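Local coordinates for ABC sugar transporter, periplasmic sugar binding protein (Legionella pneumophila subsp. pneumophila, PDB 3ROT), which probably binds a sugar in the periplasm as the solute-binding component of an ABC importer, at residues A[68-72]-A[91-97]. Sequence-based numbering, arbitrary orientation.
Sequences TIPSD and AVDTRPK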
loop_
_atom_site.group_PDB
_atom_site.type_symbol
_atom_site.label_atom_id
_atom_site.label_comp_id
_atom_site.label_asym_id
_atom_site.label_seq_id
_atom_site.Cartn_x
_atom_site.Cartn_y
_atom_site.Cartn_z
ATOM N N THR A 68 9.870 -10.650 -14.052
ATOM C CA THR A 68 10.558 -9.375 -14.103
ATOM C C THR A 68 12.016 -9.750 -13.817
ATOM O O THR A 68 12.285 -10.794 -13.230
ATOM C CB THR A 68 10.049 -8.408 -13.008
ATOM O OG1 THR A 68 10.413 -8.912 -11.720
ATOM C CG2 THR A 68 8.533 -8.277 -13.065
ATOM N N ILE A 69 12.957 -8.922 -14.253
ATOM C CA ILE A 69 14.363 -9.200 -14.020
ATOM C C ILE A 69 14.996 -7.861 -13.648
ATOM O O ILE A 69 15.664 -7.229 -14.470
ATOM C CB ILE A 69 15.026 -9.793 -15.293
ATOM C CG1 ILE A 69 14.143 -10.912 -15.863
ATOM C CG2 ILE A 69 16.424 -10.337 -14.954
ATOM C CD1 ILE A 69 14.688 -11.585 -17.137
ATOM N N PRO A 70 14.772 -7.406 -12.396
ATOM C CA PRO A 70 15.279 -6.140 -11.849
ATOM C C PRO A 70 16.745 -6.119 -11.424
ATOM O O PRO A 70 17.181 -5.167 -10.786
ATOM C CB PRO A 70 14.353 -5.886 -10.672
ATOM C CG PRO A 70 14.163 -7.258 -10.133
ATOM C CD PRO A 70 13.942 -8.098 -11.391
ATOM N N SER A 71 17.494 -7.163 -11.766
ATOM C CA SER A 71 18.909 -7.242 -11.411
ATOM C C SER A 71 19.716 -7.858 -12.551
ATOM O O SER A 71 19.250 -8.783 -13.221
ATOM C CB SER A 71 19.092 -8.083 -10.147
ATOM O OG SER A 71 20.466 -8.258 -9.833
ATOM N N ASP A 72 20.924 -7.346 -12.766
ATOM C CA ASP A 72 21.781 -7.867 -13.823
ATOM C C ASP A 72 22.537 -9.122 -13.384
ATOM O O ASP A 72 23.106 -9.822 -14.220
ATOM C CB ASP A 72 22.799 -6.809 -14.276
ATOM C CG ASP A 72 22.176 -5.708 -15.116
ATOM O OD1 ASP A 72 21.535 -6.021 -16.145
ATOM O OD2 ASP A 72 22.337 -4.523 -14.756
ATOM N N ALA A 91 10.506 -11.976 -20.393
ATOM C CA ALA A 91 10.770 -10.919 -19.428
ATOM C C ALA A 91 9.679 -9.858 -19.547
ATOM O O ALA A 91 9.307 -9.460 -20.648
ATOM C CB ALA A 91 12.143 -10.292 -19.683
ATOM N N VAL A 92 9.162 -9.418 -18.405
ATOM C CA VAL A 92 8.137 -8.392 -18.383
ATOM C C VAL A 92 8.492 -7.294 -17.386
ATOM O O VAL A 92 9.162 -7.548 -16.374
ATOM C CB VAL A 92 6.758 -8.984 -18.009
ATOM C CG1 VAL A 92 6.357 -10.042 -19.016
ATOM C CG2 VAL A 92 6.811 -9.575 -16.613
ATOM N N ASP A 93 8.056 -6.077 -17.699
ATOM C CA ASP A 93 8.261 -4.903 -16.857
ATOM C C ASP A 93 9.698 -4.407 -16.796
ATOM O O ASP A 93 9.965 -3.255 -17.096
ATOM C CB ASP A 93 7.749 -5.183 -15.442
ATOM C CG ASP A 93 7.971 -4.014 -14.496
ATOM O OD1 ASP A 93 7.258 -2.993 -14.619
ATOM O OD2 ASP A 93 8.864 -4.126 -13.635
ATOM N N THR A 94 10.619 -5.275 -16.401
ATOM C CA THR A 94 12.023 -4.895 -16.300
ATOM C C THR A 94 12.874 -5.991 -16.904
ATOM O O THR A 94 12.605 -7.180 -16.699
ATOM C CB THR A 94 12.479 -4.719 -14.831
ATOM O OG1 THR A 94 11.582 -3.841 -14.143
ATOM C CG2 THR A 94 13.899 -4.134 -14.781
ATOM N N ARG A 95 13.903 -5.590 -17.639
ATOM C CA ARG A 95 14.793 -6.556 -18.264
ATOM C C ARG A 95 16.254 -6.232 -17.986
ATOM O O ARG A 95 16.602 -5.083 -17.718
ATOM C CB ARG A 95 14.571 -6.586 -19.772
ATOM C CG ARG A 95 14.921 -5.292 -20.473
ATOM C CD ARG A 95 15.114 -5.549 -21.944
ATOM N NE ARG A 95 14.898 -4.364 -22.762
ATOM C CZ ARG A 95 14.792 -4.395 -24.091
ATOM N NH1 ARG A 95 14.890 -5.554 -24.737
ATOM N NH2 ARG A 95 14.575 -3.276 -24.777
ATOM N N PRO A 96 17.130 -7.247 -18.054
ATOM C CA PRO A 96 18.566 -7.084 -17.815
ATOM C C PRO A 96 19.251 -6.439 -19.019
ATOM O O PRO A 96 18.697 -6.408 -20.115
ATOM C CB PRO A 96 19.031 -8.516 -17.588
ATOM C CG PRO A 96 18.190 -9.274 -18.573
ATOM C CD PRO A 96 16.809 -8.651 -18.370
ATOM N N LYS A 97 20.463 -5.939 -18.826
ATOM C CA LYS A 97 21.182 -5.310 -19.930
ATOM C C LYS A 97 21.791 -6.337 -20.898
ATOM O O LYS A 97 21.846 -6.108 -22.105
ATOM C CB LYS A 97 22.291 -4.392 -19.394
ATOM C CG LYS A 97 23.449 -5.129 -18.739
ATOM C CD LYS A 97 24.671 -4.229 -18.550
ATOM C CE LYS A 97 24.420 -3.129 -17.519
ATOM N NZ LYS A 97 25.619 -2.253 -17.305
#
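Asp-72 reaches over to the start of Lys-97 and takes its backbone N-H on OD1, 2.9 Å from Lys-97 N. The bond is almost straight, 175° at the hydrogen, and enters nearly along the C-O axis of the carboxylate. With CG anti to its own carbonyl carbon (chi1 -74°), Asp-72 sends its short side chain toward the 91-97 segment, a span well suited to aspartate. The side chains of Asp-72 and Lys-97 cross at about a right angle: Lys-97 CG lies 3.3 Å from Asp-72 OD1, and a bend farther along the lysine chain brings CE beside OD2. The ammonium itself stops short of a salt bridge, with NZ 4.7 Å from Asp-72 OD2, though the opposite charges probably still attract.

Further in, Ile-69 sets CB, CG2 and CD1 against Pro-96 CD, CB meeting it at 3.7 Å. CD1 also reaches the methyl of Ala-91, 3.8 Å from Ala-91 CB, where the small side chain fits between Ile-69 and Phe-107 of the neighbouring strand. Both loops leave the C-terminal ends of adjacent parallel strands, 64-67 and 89-92, in one Rossmann-like lobe of a type I periplasmic binding protein, the edge that in this family faces the sugar cleft. At the strand end Thr-68 CA gives a C-H contact to Val-92 O; past it, Ile-69 N donates to Thr-94 O at 3.0 Å, from above the carbonyl plane. Thr-68 rests its CG2 methyl beside Asp-93 CB and turns OG1 to His-11 and Gln-50. Thr-94 OG1 donates to Asp-93 OD2 at 2.8 Å from above the carboxylate plane, tethering a group that also binds a glycerol, probably from the crystallisation liquor, consistent with a polar pocket there.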